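Local atomic coordinates of Lmo2184 protein (Listeria monocytogenes serovar 1/2a, PDB entry 5JOQ), a protein that probably binds heme, as a lipoprotein of the solute-binding protein 8 family thought to serve an ABC transporter. Residues L55-S60 and V72-P78; P81-R87 and G107-L113; D92-K98 and E114-F120; N220-I224 and F252-K256. All coordinates share one frame; numbering follows the deposited sequence.

Contact 1: L55-S60 and V72-P78; sequences LVGIPS and VKETGSP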
loop_
_atom_site.group_PDB
_atom_site.type_symbol
_atom_site.label_atom_id
_atom_site.label_comp_id
_atom_site.label_asym_id
_atom_site.label_seq_id
_atom_site.Cartn_x
_atom_site.Cartn_y
_atom_site.Cartn_z
ATOM N N LEU A 55 -2.104 -17.312 -25.533
ATOM C CA LEU A 55 -0.940 -17.071 -24.684
ATOM C C LEU A 55 -0.533 -18.363 -23.981
ATOM O O LEU A 55 -1.390 -19.176 -23.617
ATOM C CB LEU A 55 -1.237 -16.004 -23.626
ATOM C CG LEU A 55 -1.576 -14.610 -24.155
ATOM C CD1 LEU A 55 -1.948 -13.710 -22.991
ATOM C CD2 LEU A 55 -0.380 -14.014 -24.899
ATOM N N VAL A 56 0.783 -18.539 -23.773
ATOM C CA VAL A 56 1.266 -19.573 -22.859
ATOM C C VAL A 56 1.610 -19.011 -21.477
ATOM O O VAL A 56 1.696 -19.783 -20.516
ATOM C CB VAL A 56 2.480 -20.347 -23.436
ATOM C CG1 VAL A 56 2.099 -21.029 -24.755
ATOM C CG2 VAL A 56 3.691 -19.438 -23.628
ATOM N N GLY A 57 1.744 -17.706 -21.358
ATOM C CA GLY A 57 2.002 -17.122 -20.069
ATOM C C GLY A 57 1.298 -15.805 -19.847
ATOM O O GLY A 57 1.186 -14.999 -20.753
ATOM N N ILE A 58 0.859 -15.589 -18.617
ATOM C CA ILE A 58 0.217 -14.359 -18.215
ATOM C C ILE A 58 0.854 -13.877 -16.913
ATOM O O ILE A 58 1.495 -14.644 -16.229
ATOM C CB ILE A 58 -1.291 -14.492 -18.008
ATOM C CG1 ILE A 58 -1.620 -15.658 -17.072
ATOM C CG2 ILE A 58 -2.008 -14.622 -19.343
ATOM C CD1 ILE A 58 -3.044 -15.644 -16.587
ATOM N N PRO A 59 0.666 -12.543 -16.599
ATOM C CA PRO A 59 1.273 -12.121 -15.324
ATOM C C PRO A 59 0.462 -12.595 -14.123
ATOM O O PRO A 59 -0.697 -12.924 -14.272
ATOM C CB PRO A 59 1.174 -10.608 -15.379
ATOM C CG PRO A 59 -0.128 -10.384 -16.016
ATOM C CD PRO A 59 -0.084 -11.335 -17.163
ATOM N N SER A 60 1.084 -12.598 -12.947
ATOM C CA SER A 60 0.388 -12.943 -11.725
ATOM C C SER A 60 -0.126 -11.603 -11.256
ATOM O O SER A 60 0.639 -10.687 -11.033
ATOM C CB SER A 60 1.329 -13.523 -10.680
ATOM O OG SER A 60 2.029 -14.634 -11.170
ATOM N N VAL A 72 -4.314 -20.095 -18.211
ATOM C CA VAL A 72 -2.952 -19.891 -18.686
ATOM C C VAL A 72 -2.010 -19.776 -17.497
ATOM O O VAL A 72 -2.358 -19.186 -16.471
ATOM C CB VAL A 72 -2.898 -18.637 -19.569
ATOM C CG1 VAL A 72 -1.469 -18.300 -19.941
ATOM C CG2 VAL A 72 -3.749 -18.866 -20.810
ATOM N N LYS A 73 -0.797 -20.303 -17.638
ATOM C CA LYS A 73 0.149 -20.278 -16.521
ATOM C C LYS A 73 0.515 -18.843 -16.150
ATOM O O LYS A 73 0.822 -18.037 -17.017
ATOM C CB LYS A 73 1.417 -21.060 -16.886
ATOM C CG LYS A 73 2.493 -21.051 -15.788
ATOM C CD LYS A 73 2.168 -22.048 -14.671
ATOM C CE LYS A 73 3.175 -21.969 -13.527
ATOM N NZ LYS A 73 2.901 -22.969 -12.452
ATOM N N GLU A 74 0.525 -18.535 -14.854
ATOM C CA GLU A 74 0.975 -17.234 -14.382
ATOM C C GLU A 74 2.491 -17.218 -14.213
ATOM O O GLU A 74 3.096 -18.208 -13.785
ATOM C CB GLU A 74 0.301 -16.882 -13.060
ATOM C CG GLU A 74 -1.201 -16.831 -13.145
ATOM C CD GLU A 74 -1.825 -16.459 -11.824
ATOM O OE1 GLU A 74 -1.258 -16.816 -10.770
ATOM O OE2 GLU A 74 -2.877 -15.794 -11.837
ATOM N N THR A 75 3.103 -16.081 -14.553
ATOM C CA THR A 75 4.555 -15.981 -14.661
ATOM C C THR A 75 5.154 -14.951 -13.704
ATOM O O THR A 75 6.284 -14.498 -13.922
ATOM C CB THR A 75 4.953 -15.639 -16.101
ATOM O OG1 THR A 75 4.419 -14.351 -16.466
ATOM C CG2 THR A 75 4.429 -16.707 -17.080
ATOM N N GLY A 76 4.433 -14.559 -12.662
ATOM C CA GLY A 76 5.012 -13.701 -11.643
ATOM C C GLY A 76 4.733 -12.226 -11.870
ATOM O O GLY A 76 3.975 -11.826 -12.754
ATOM N N SER A 77 5.374 -11.406 -11.048
ATOM C CA SER A 77 5.082 -9.978 -11.022
ATOM C C SER A 77 5.463 -9.319 -12.341
ATOM O O SER A 77 6.560 -9.569 -12.854
ATOM C CB SER A 77 5.842 -9.284 -9.901
ATOM O OG SER A 77 5.741 -7.883 -10.064
ATOM N N PRO A 78 4.609 -8.460 -12.903
ATOM C CA PRO A 78 5.021 -7.667 -14.074
ATOM C C PRO A 78 6.303 -6.897 -13.856
ATOM O O PRO A 78 7.041 -6.657 -14.818
ATOM C CB PRO A 78 3.845 -6.704 -14.275
ATOM C CG PRO A 78 2.672 -7.442 -13.671
ATOM C CD PRO A 78 3.244 -8.133 -12.461
HETATM O O HOH W 1 0.029 -21.753 -20.022
HETATM O O HOH W 2 -2.939 -13.440 -12.781
#

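Contact 2: P81-R87 and G107-L113; sequences PDLEIIR and GFEGADL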
loop_
_atom_site.group_PDB
_atom_site.type_symbol
_atom_site.label_atom_id
_atom_site.label_comp_id
_atom_site.label_asym_id
_atom_site.label_seq_id
_atom_site.Cartn_x
_atom_site.Cartn_y
_atom_site.Cartn_z
ATOM N N PRO A 81 9.265 -10.514 -13.584
ATOM C CA PRO A 81 8.658 -11.821 -13.865
ATOM C C PRO A 81 9.580 -12.945 -13.422
ATOM O O PRO A 81 10.793 -12.762 -13.288
ATOM C CB PRO A 81 8.473 -11.811 -15.385
ATOM C CG PRO A 81 8.348 -10.304 -15.733
ATOM C CD PRO A 81 9.373 -9.680 -14.794
ATOM N N ASP A 82 8.986 -14.126 -13.214
ATOM C CA ASP A 82 9.704 -15.325 -12.755
ATOM C C ASP A 82 10.357 -16.024 -13.944
ATOM O O ASP A 82 9.701 -16.743 -14.698
ATOM C CB ASP A 82 8.742 -16.257 -12.030
ATOM C CG ASP A 82 9.440 -17.491 -11.409
ATOM O OD1 ASP A 82 10.235 -18.181 -12.089
ATOM O OD2 ASP A 82 9.177 -17.766 -10.221
ATOM N N LEU A 83 11.669 -15.829 -14.105
ATOM C CA LEU A 83 12.356 -16.334 -15.289
ATOM C C LEU A 83 12.351 -17.856 -15.358
ATOM O O LEU A 83 12.353 -18.430 -16.458
ATOM C CB LEU A 83 13.787 -15.815 -15.317
ATOM C CG LEU A 83 13.867 -14.290 -15.298
ATOM C CD1 LEU A 83 15.322 -13.842 -15.330
ATOM C CD2 LEU A 83 13.097 -13.691 -16.454
ATOM N N GLU A 84 12.355 -18.532 -14.207
ATOM C CA GLU A 84 12.384 -19.989 -14.248
ATOM C C GLU A 84 11.068 -20.551 -14.776
ATOM O O GLU A 84 11.074 -21.465 -15.608
ATOM C CB GLU A 84 12.730 -20.545 -12.870
ATOM C CG GLU A 84 14.114 -20.106 -12.419
ATOM C CD GLU A 84 14.570 -20.807 -11.156
ATOM O OE1 GLU A 84 13.940 -21.825 -10.778
ATOM O OE2 GLU A 84 15.559 -20.339 -10.543
ATOM N N ILE A 85 9.932 -19.988 -14.353
ATOM C CA ILE A 85 8.655 -20.395 -14.942
ATOM C C ILE A 85 8.655 -20.116 -16.443
ATOM O O ILE A 85 8.312 -20.983 -17.256
ATOM C CB ILE A 85 7.479 -19.689 -14.239
ATOM C CG1 ILE A 85 7.359 -20.139 -12.783
ATOM C CG2 ILE A 85 6.173 -19.985 -14.958
ATOM C CD1 ILE A 85 6.238 -19.435 -12.018
ATOM N N ILE A 86 9.047 -18.897 -16.836
ATOM C CA ILE A 86 8.963 -18.532 -18.248
ATOM C C ILE A 86 9.847 -19.443 -19.095
ATOM O O ILE A 86 9.438 -19.895 -20.172
ATOM C CB ILE A 86 9.307 -17.048 -18.443
ATOM C CG1 ILE A 86 8.294 -16.196 -17.677
ATOM C CG2 ILE A 86 9.243 -16.677 -19.922
ATOM C CD1 ILE A 86 8.542 -14.693 -17.786
ATOM N N ARG A 87 11.057 -19.758 -18.613
ATOM C CA ARG A 87 11.931 -20.659 -19.362
ATOM C C ARG A 87 11.246 -21.991 -19.638
ATOM O O ARG A 87 11.271 -22.499 -20.766
ATOM C CB ARG A 87 13.232 -20.901 -18.596
ATOM C CG ARG A 87 14.090 -19.682 -18.379
ATOM C CD ARG A 87 15.491 -20.097 -17.921
ATOM N NE ARG A 87 16.159 -20.912 -18.934
ATOM C CZ ARG A 87 17.467 -21.136 -18.981
ATOM N NH1 ARG A 87 18.268 -20.604 -18.066
ATOM N NH2 ARG A 87 17.975 -21.889 -19.949
ATOM N N GLY A 107 18.058 -9.942 -17.358
ATOM C CA GLY A 107 17.551 -11.237 -16.924
ATOM C C GLY A 107 17.041 -12.082 -18.077
ATOM O O GLY A 107 17.371 -13.266 -18.190
ATOM N N PHE A 108 16.197 -11.495 -18.935
ATOM C CA PHE A 108 15.733 -12.207 -20.124
ATOM C C PHE A 108 16.902 -12.701 -20.986
ATOM O O PHE A 108 16.945 -13.870 -21.390
ATOM C CB PHE A 108 14.794 -11.303 -20.945
ATOM C CG PHE A 108 13.474 -11.015 -20.273
ATOM C CD1 PHE A 108 12.807 -12.000 -19.549
ATOM C CD2 PHE A 108 12.877 -9.761 -20.387
ATOM C CE1 PHE A 108 11.578 -11.733 -18.923
ATOM C CE2 PHE A 108 11.629 -9.489 -19.772
ATOM C CZ PHE A 108 10.999 -10.471 -19.029
ATOM N N GLU A 109 17.847 -11.814 -21.305
ATOM C CA GLU A 109 19.001 -12.216 -22.111
ATOM C C GLU A 109 19.760 -13.351 -21.449
ATOM O O GLU A 109 20.137 -14.330 -22.105
ATOM C CB GLU A 109 19.937 -11.031 -22.331
ATOM C CG GLU A 109 19.413 -10.010 -23.320
ATOM C CD GLU A 109 20.275 -8.751 -23.389
ATOM O OE1 GLU A 109 21.034 -8.476 -22.432
ATOM O OE2 GLU A 109 20.183 -8.029 -24.402
ATOM N N GLY A 110 19.997 -13.229 -20.145
ATOM C CA GLY A 110 20.684 -14.284 -19.423
ATOM C C GLY A 110 19.959 -15.613 -19.504
ATOM O O GLY A 110 20.590 -16.668 -19.560
ATOM N N ALA A 111 18.627 -15.583 -19.521
ATOM C CA ALA A 111 17.835 -16.804 -19.593
ATOM C C ALA A 111 17.596 -17.265 -21.027
ATOM O O ALA A 111 16.866 -18.240 -21.239
ATOM C CB ALA A 111 16.492 -16.610 -18.882
ATOM N N ASP A 112 18.190 -16.586 -22.012
ATOM C CA ASP A 112 18.021 -16.946 -23.421
ATOM C C ASP A 112 16.568 -16.839 -23.865
ATOM O O ASP A 112 16.103 -17.626 -24.685
ATOM C CB ASP A 112 18.556 -18.349 -23.695
ATOM C CG ASP A 112 20.043 -18.427 -23.515
ATOM O OD1 ASP A 112 20.721 -17.522 -24.049
ATOM O OD2 ASP A 112 20.527 -19.360 -22.822
ATOM N N LEU A 113 15.846 -15.851 -23.333
ATOM C CA LEU A 113 14.461 -15.598 -23.706
ATOM C C LEU A 113 14.390 -14.400 -24.647
ATOM O O LEU A 113 14.857 -13.310 -24.303
ATOM C CB LEU A 113 13.603 -15.339 -22.471
ATOM C CG LEU A 113 13.585 -16.463 -21.432
ATOM C CD1 LEU A 113 12.939 -15.972 -20.146
ATOM C CD2 LEU A 113 12.872 -17.689 -21.984
#

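Contact 3: D92-K98 and E114-F120; sequences DMVLSTK and EADFLDF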
loop_
_atom_site.group_PDB
_atom_site.type_symbol
_atom_site.label_atom_id
_atom_site.label_comp_id
_atom_site.label_asym_id
_atom_site.label_seq_id
_atom_site.Cartn_x
_atom_site.Cartn_y
_atom_site.Cartn_z
ATOM N N ASP A 92 8.292 -18.412 -27.662
ATOM C CA ASP A 92 8.920 -17.756 -28.809
ATOM C C ASP A 92 9.121 -16.259 -28.565
ATOM O O ASP A 92 10.047 -15.655 -29.124
ATOM C CB ASP A 92 8.057 -17.967 -30.055
ATOM C CG ASP A 92 7.854 -19.441 -30.379
ATOM O OD1 ASP A 92 8.869 -20.132 -30.549
ATOM O OD2 ASP A 92 6.697 -19.908 -30.410
ATOM N N MET A 93 8.284 -15.652 -27.734
ATOM C CA MET A 93 8.387 -14.225 -27.468
ATOM C C MET A 93 7.851 -13.921 -26.073
ATOM O O MET A 93 6.813 -14.452 -25.672
ATOM C CB MET A 93 7.606 -13.420 -28.521
ATOM C CG MET A 93 7.666 -11.887 -28.318
ATOM S SD MET A 93 9.366 -11.263 -28.476
ATOM C CE MET A 93 9.845 -11.872 -30.115
ATOM N N VAL A 94 8.556 -13.063 -25.342
ATOM C CA VAL A 94 8.096 -12.533 -24.055
ATOM C C VAL A 94 7.870 -11.034 -24.254
ATOM O O VAL A 94 8.744 -10.352 -24.791
ATOM C CB VAL A 94 9.128 -12.791 -22.941
ATOM C CG1 VAL A 94 8.647 -12.204 -21.600
ATOM C CG2 VAL A 94 9.464 -14.311 -22.806
ATOM N N LEU A 95 6.697 -10.525 -23.865
ATOM C CA LEU A 95 6.328 -9.127 -24.087
ATOM C C LEU A 95 6.348 -8.349 -22.768
ATOM O O LEU A 95 5.669 -8.726 -21.800
ATOM C CB LEU A 95 4.946 -9.009 -24.732
ATOM C CG LEU A 95 4.733 -9.710 -26.079
ATOM C CD1 LEU A 95 3.289 -9.517 -26.476
ATOM C CD2 LEU A 95 5.647 -9.123 -27.181
ATOM N N SER A 96 7.093 -7.250 -22.744
ATOM C CA SER A 96 7.160 -6.373 -21.567
ATOM C C SER A 96 7.057 -4.950 -22.112
ATOM O O SER A 96 6.668 -4.743 -23.276
ATOM C CB SER A 96 8.439 -6.642 -20.766
ATOM O OG SER A 96 8.544 -5.788 -19.622
ATOM N N THR A 97 7.439 -3.954 -21.299
ATOM C CA THR A 97 7.333 -2.557 -21.728
ATOM C C THR A 97 8.696 -1.868 -21.690
ATOM O O THR A 97 9.613 -2.248 -20.930
ATOM C CB THR A 97 6.357 -1.754 -20.848
ATOM O OG1 THR A 97 6.869 -1.683 -19.502
ATOM C CG2 THR A 97 4.920 -2.359 -20.854
ATOM N N LYS A 98 8.793 -0.800 -22.485
ATOM C CA LYS A 98 9.996 0.034 -22.515
ATOM C C LYS A 98 10.351 0.541 -21.131
ATOM O O LYS A 98 11.537 0.614 -20.767
ATOM C CB LYS A 98 9.763 1.234 -23.439
ATOM C CG LYS A 98 10.962 1.679 -24.242
ATOM C CD LYS A 98 11.197 0.721 -25.430
ATOM C CE LYS A 98 12.646 0.771 -25.920
ATOM N NZ LYS A 98 13.085 -0.525 -26.537
ATOM N N GLU A 114 13.804 -14.604 -25.822
ATOM C CA GLU A 114 13.547 -13.512 -26.753
ATOM C C GLU A 114 12.469 -12.589 -26.191
ATOM O O GLU A 114 11.409 -13.053 -25.769
ATOM C CB GLU A 114 13.097 -14.091 -28.095
ATOM C CG GLU A 114 12.796 -13.054 -29.160
ATOM C CD GLU A 114 14.048 -12.558 -29.870
ATOM O OE1 GLU A 114 15.144 -13.129 -29.632
ATOM O OE2 GLU A 114 13.928 -11.594 -30.666
ATOM N N ALA A 115 12.718 -11.281 -26.187
ATOM C CA ALA A 115 11.800 -10.370 -25.511
ATOM C C ALA A 115 11.663 -9.079 -26.300
ATOM O O ALA A 115 12.614 -8.610 -26.932
ATOM C CB ALA A 115 12.246 -10.064 -24.080
ATOM N N ASP A 116 10.460 -8.516 -26.253
ATOM C CA ASP A 116 10.119 -7.273 -26.923
ATOM C C ASP A 116 9.604 -6.300 -25.868
ATOM O O ASP A 116 8.659 -6.622 -25.136
ATOM C CB ASP A 116 9.044 -7.544 -27.982
ATOM C CG ASP A 116 8.869 -6.401 -28.977
ATOM O OD1 ASP A 116 9.488 -5.327 -28.807
ATOM O OD2 ASP A 116 8.085 -6.589 -29.931
ATOM N N PHE A 117 10.218 -5.120 -25.778
ATOM C CA PHE A 117 9.826 -4.110 -24.798
ATOM C C PHE A 117 9.023 -3.042 -25.538
ATOM O O PHE A 117 9.589 -2.237 -26.283
ATOM C CB PHE A 117 11.045 -3.530 -24.081
ATOM C CG PHE A 117 11.774 -4.548 -23.228
ATOM C CD1 PHE A 117 11.332 -4.830 -21.949
ATOM C CD2 PHE A 117 12.849 -5.257 -23.751
ATOM C CE1 PHE A 117 11.962 -5.781 -21.170
ATOM C CE2 PHE A 117 13.502 -6.220 -22.976
ATOM C CZ PHE A 117 13.049 -6.472 -21.679
ATOM N N LEU A 118 7.701 -3.082 -25.361
ATOM C CA LEU A 118 6.756 -2.236 -26.095
ATOM C C LEU A 118 6.699 -0.841 -25.478
ATOM O O LEU A 118 6.643 -0.706 -24.261
ATOM C CB LEU A 118 5.363 -2.854 -26.034
ATOM C CG LEU A 118 5.326 -4.356 -26.385
ATOM C CD1 LEU A 118 3.892 -4.906 -26.242
ATOM C CD2 LEU A 118 5.870 -4.590 -27.785
ATOM N N ASP A 119 6.712 0.199 -26.313
ATOM C CA ASP A 119 6.736 1.575 -25.806
ATOM C C ASP A 119 5.298 2.029 -25.521
ATOM O O ASP A 119 4.534 2.338 -26.450
ATOM C CB ASP A 119 7.406 2.500 -26.819
ATOM C CG ASP A 119 7.590 3.913 -26.268
ATOM O OD1 ASP A 119 6.994 4.221 -25.218
ATOM O OD2 ASP A 119 8.342 4.704 -26.858
ATOM N N PHE A 120 4.926 2.076 -24.238
ATOM C CA PHE A 120 3.600 2.539 -23.811
ATOM C C PHE A 120 3.653 3.922 -23.131
ATOM O O PHE A 120 2.830 4.236 -22.244
ATOM C CB PHE A 120 2.963 1.486 -22.898
ATOM C CG PHE A 120 2.451 0.238 -23.647
ATOM C CD1 PHE A 120 2.683 0.069 -25.014
ATOM C CD2 PHE A 120 1.746 -0.745 -22.974
ATOM C CE1 PHE A 120 2.174 -1.072 -25.713
ATOM C CE2 PHE A 120 1.257 -1.890 -23.642
ATOM C CZ PHE A 120 1.464 -2.061 -24.985
#

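Contact 4: N220-I224 and F252-K256; sequences NPDII and FDAVK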
loop_
_atom_site.group_PDB
_atom_site.type_symbol
_atom_site.label_atom_id
_atom_site.label_comp_id
_atom_site.label_asym_id
_atom_site.label_seq_id
_atom_site.Cartn_x
_atom_site.Cartn_y
_atom_site.Cartn_z
ATOM N N ASN A 220 2.287 28.808 -11.133
ATOM C CA ASN A 220 0.903 28.915 -10.675
ATOM C C ASN A 220 -0.028 28.093 -11.575
ATOM O O ASN A 220 -0.835 28.677 -12.308
ATOM C CB ASN A 220 0.495 30.401 -10.667
ATOM C CG ASN A 220 -0.816 30.663 -9.923
ATOM O OD1 ASN A 220 -1.227 29.897 -9.054
ATOM N ND2 ASN A 220 -1.460 31.781 -10.242
ATOM N N PRO A 221 0.047 26.763 -11.577
ATOM C CA PRO A 221 -0.871 25.992 -12.431
ATOM C C PRO A 221 -2.321 26.239 -12.036
ATOM O O PRO A 221 -2.646 26.396 -10.858
ATOM C CB PRO A 221 -0.467 24.526 -12.190
ATOM C CG PRO A 221 0.189 24.563 -10.773
ATOM C CD PRO A 221 0.954 25.892 -10.795
ATOM N N ASP A 222 -3.199 26.282 -13.037
ATOM C CA ASP A 222 -4.633 26.339 -12.748
ATOM C C ASP A 222 -5.084 25.103 -11.978
ATOM O O ASP A 222 -5.921 25.180 -11.068
ATOM C CB ASP A 222 -5.407 26.424 -14.058
ATOM C CG ASP A 222 -5.203 27.748 -14.773
ATOM O OD1 ASP A 222 -5.166 28.771 -14.085
ATOM O OD2 ASP A 222 -5.068 27.739 -16.016
ATOM N N ILE A 223 -4.556 23.947 -12.349
ATOM C CA ILE A 223 -4.991 22.649 -11.840
ATOM C C ILE A 223 -3.775 21.837 -11.436
ATOM O O ILE A 223 -2.757 21.850 -12.140
ATOM C CB ILE A 223 -5.780 21.878 -12.918
ATOM C CG1 ILE A 223 -7.078 22.608 -13.264
ATOM C CG2 ILE A 223 -6.047 20.413 -12.487
ATOM C CD1 ILE A 223 -7.727 22.087 -14.604
ATOM N N ILE A 224 -3.884 21.088 -10.327
ATOM C CA ILE A 224 -2.856 20.100 -9.982
ATOM C C ILE A 224 -3.493 18.719 -10.016
ATOM O O ILE A 224 -4.590 18.536 -9.477
ATOM C CB ILE A 224 -2.219 20.376 -8.612
ATOM C CG1 ILE A 224 -1.554 21.773 -8.600
ATOM C CG2 ILE A 224 -1.209 19.233 -8.248
ATOM C CD1 ILE A 224 -1.109 22.220 -7.182
ATOM N N PHE A 252 -0.052 27.502 -3.249
ATOM C CA PHE A 252 -0.475 27.455 -4.657
ATOM C C PHE A 252 -1.937 27.871 -4.789
ATOM O O PHE A 252 -2.795 27.387 -4.047
ATOM C CB PHE A 252 -0.345 26.051 -5.226
ATOM C CG PHE A 252 1.064 25.652 -5.603
ATOM C CD1 PHE A 252 2.068 25.608 -4.643
ATOM C CD2 PHE A 252 1.350 25.261 -6.911
ATOM C CE1 PHE A 252 3.375 25.210 -4.986
ATOM C CE2 PHE A 252 2.649 24.851 -7.282
ATOM C CZ PHE A 252 3.659 24.820 -6.323
ATOM N N ASP A 253 -2.240 28.693 -5.799
ATOM C CA ASP A 253 -3.643 29.044 -6.072
ATOM C C ASP A 253 -4.516 27.810 -6.301
ATOM O O ASP A 253 -5.690 27.795 -5.906
ATOM C CB ASP A 253 -3.756 29.960 -7.305
ATOM C CG ASP A 253 -3.439 31.405 -7.002
ATOM O OD1 ASP A 253 -3.102 31.728 -5.862
ATOM O OD2 ASP A 253 -3.548 32.239 -7.914
ATOM N N ALA A 254 -3.989 26.797 -6.994
ATOM C CA ALA A 254 -4.767 25.576 -7.230
ATOM C C ALA A 254 -5.242 24.960 -5.927
ATOM O O ALA A 254 -6.358 24.426 -5.850
ATOM C CB ALA A 254 -3.929 24.543 -7.993
ATOM N N VAL A 255 -4.382 24.952 -4.910
ATOM C CA VAL A 255 -4.825 24.456 -3.604
ATOM C C VAL A 255 -5.889 25.382 -3.017
ATOM O O VAL A 255 -6.963 24.936 -2.591
ATOM C CB VAL A 255 -3.631 24.295 -2.657
ATOM C CG1 VAL A 255 -4.130 23.864 -1.263
ATOM C CG2 VAL A 255 -2.649 23.255 -3.260
ATOM N N LYS A 256 -5.631 26.689 -3.024
ATOM C CA LYS A 256 -6.619 27.610 -2.456
ATOM C C LYS A 256 -7.973 27.491 -3.150
ATOM O O LYS A 256 -9.018 27.668 -2.510
ATOM C CB LYS A 256 -6.107 29.043 -2.543
ATOM C CG LYS A 256 -4.821 29.274 -1.772
ATOM C CD LYS A 256 -4.314 30.685 -2.013
ATOM C CE LYS A 256 -3.200 31.067 -1.064
ATOM N NZ LYS A 256 -2.695 32.451 -1.360
HETATM O O HOH W 3 -1.426 27.006 -8.433
HETATM O O HOH W 4 0.728 29.724 -6.966
HETATM O O HOH W 5 -4.575 32.102 -10.397
#

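Contact 1: L55-S60 and V72-P78
The carbonyl O of Ile58 takes two hydrogen bonds from Thr75. Thr75 N donates to Ile58 O at 2.7 Å in a noticeably bent bond, whereas Thr75 OG1, 2.9 Å from Ile58 O, comes from above the carbonyl plane. With chi1 at 63° the hydroxyl lies between the backbone N and the carbonyl carbon of its own residue, which turns it back over this acceptor. Ile58 N donates in turn to Lys73 O (2.9 Å), so Ile58 is gripped through both backbone groups in parallel-strand fashion. Strands 57-58 and 73-77 are the parallel pair of a small mixed sheet that strand 80-81 completes. Further along, Ser60 forms a reciprocal pair with Gly76: Ser60 N donates to Gly76 O in an almost straight bond of 3.0 Å, and Gly76 N donates to Ser60 OG at 2.8 Å. At the other end one water bridges Val56 O and Lys73 N, where the strands are too far apart to bond directly.

Packing flanks this ladder. Ile58 CG2 lies 3.8 Å from Val72 CG1, while its CD1 reaches past Val72 O toward the CG methylene of Glu74. Pro59 CB meets Pro78 CG at 3.9 Å. Leu55 also packs on Thr45 and Met48 of helix 42-50. The short parallel pairing thus relies on more than main-chain bonds: the hydroxyls of Thr75 and Ser60 and a bridging water supplement it where regular strand geometry gives out.

Contact 2: P81-R87 and G107-L113
Two helix ends meet here in the chelatase-like N-terminal part of the binding protein: the start of helix 83-88, capped by Asp82, and the last turn of helix 101-110, which closes in a Schellman motif at Asp112. No hydrogen bond joins the two segments, and the contact is mostly apolar. Leu83 sends its two methyls to different places: CD2 lies 3.5 Å from CE1 of the Phe108 ring, the two side chains crossing at about a right angle, and CD1 sits 3.6 Å from Gly107 O. Pro81 CG also approaches this ring, 4.2 Å from Phe108 CZ. One turn on, Ile86 CG2 packs against Leu113 CD1 at 3.8 Å. Arg87 runs its aliphatic part past Ala111, with CD 3.8 Å from Ala111 CB; a bend at chi3 (62°) then lays the guanidinium under Ala111 O, which stands over one of its faces. At the cap, Asp82 OD1 receives Ile85 N at 2.9 Å, from above the carboxylate plane. Deeper in the fold, Ile86 and Phe108 both rest on Val94 of strand 93-97, and Pro91 touches both Ile86 and Leu113, while Glu84 reaches outward to a salt bridge with Lys285 of a second subunit.

Contact 3: D92-K98 and E114-F120
Met93 curls across to strand 115-118: its CG is anti to the backbone N (chi1 -180°), but bends at chi2 and chi3 fold the thioether over, bringing CE to 3.3 Å from Glu114 CG and SD to 3.8 Å from Asp116 CB. On the same face Leu95 CD2 also touches Asp116 CB, at 3.8 Å, so the one methylene is met by both Met93 and Leu95. The opposite face carries Phe117, whose CG lies beside the backbone N (chi1 -65°). This places the ring beside Ser96, with CD1 3.6 Å from Ser96 CB, and sets Thr97 O at the ring edge, 3.3 Å from the same CD1. Thr97 CG2 approaches the Phe120 ring less closely. Lys98 bends at chi2 so that CD passes Phe117 O at 3.5 Å, and its NZ continues to a salt bridge with Glu101.

Between the two faces runs a parallel ladder of five hydrogen bonds, from Val94 N to Glu114 O at one end to Lys98 N to Leu118 O at the other; Ser96 N to Asp116 O, 2.9 Å, is the straightest at 178°. Strand 93-97 also bonds to strand 37-39, which makes it the middle strand of this sheet, and Ser96 touches Leu104 of helix 101-110. The backbone bonds therefore set the register of the beta-alpha-beta unit, while side-chain carbons, several of them belonging to Glu114, Asp116 and Lys98, pack beside the ladder.

Contact 4: N220-I224 and F252-K256
The main chain turns at Asn220, which leaves the preceding helix with positive phi, and runs through Pro221 into strand 223-227, while Phe252 occupies the N-cap position of the short helix 253-256 across from it. Asn220 carries the polar part. Its CG is anti to the backbone N (chi1 -167°), sending the amide to Asp253: ND2 donates to Asp253 OD2 at 3.2 Å, reaching it from above the carboxylate plane, with the two planar groups 76° apart. The other end of the amide, OD1, accepts from two waters. One of these, 3.0 Å from Asn220 OD1, also donates to Pro221 O and accepts from Ala254 N at 2.9 Å, so it couples the turn to the first turn of the helix.

The rest of the contact is mostly apolar. Ala254 CB touches Pro221 O at 3.6 Å and Ile224 CG1 at 3.7 Å, where the chain enters the strand. Pro221 CD meets the edge of the Phe252 ring, 4.0 Å from its CD2, and Ile224 CD1 approaches the same CD2 at 3.9 Å, the side chains of Ile224 and Phe252 crossing at about a right angle. The ring continues onto Leu170 and Leu216 and meets Trp249. Polar bonds at the helix N terminus, one direct and others through water, thus border a hydrophobic patch that seats the helix against the strand.

In the fold
From the N terminus, contact 1 closes the loop between residues 60 and 72 and pairs strand 57-58 with strand 73-77. The chain then turns back through strand 80-81 into contact 2, where Asp82 N probably bonds to Thr75 O and so joins the small mixed sheet to helix 83-88. Contacts 2 and 3 cross, since their segments alternate along the chain; helix 101-110 packs on the parallel sheet, with Phe108 of contact 2 against Phe117 of contact 3. Contact 4 comes much later, closing the excursion from 224 to 252. Its centre lies about 39 Å from that of contact 3, on the opposite side of the chain's centre, where it joins strand 223-227 to helix 253-256.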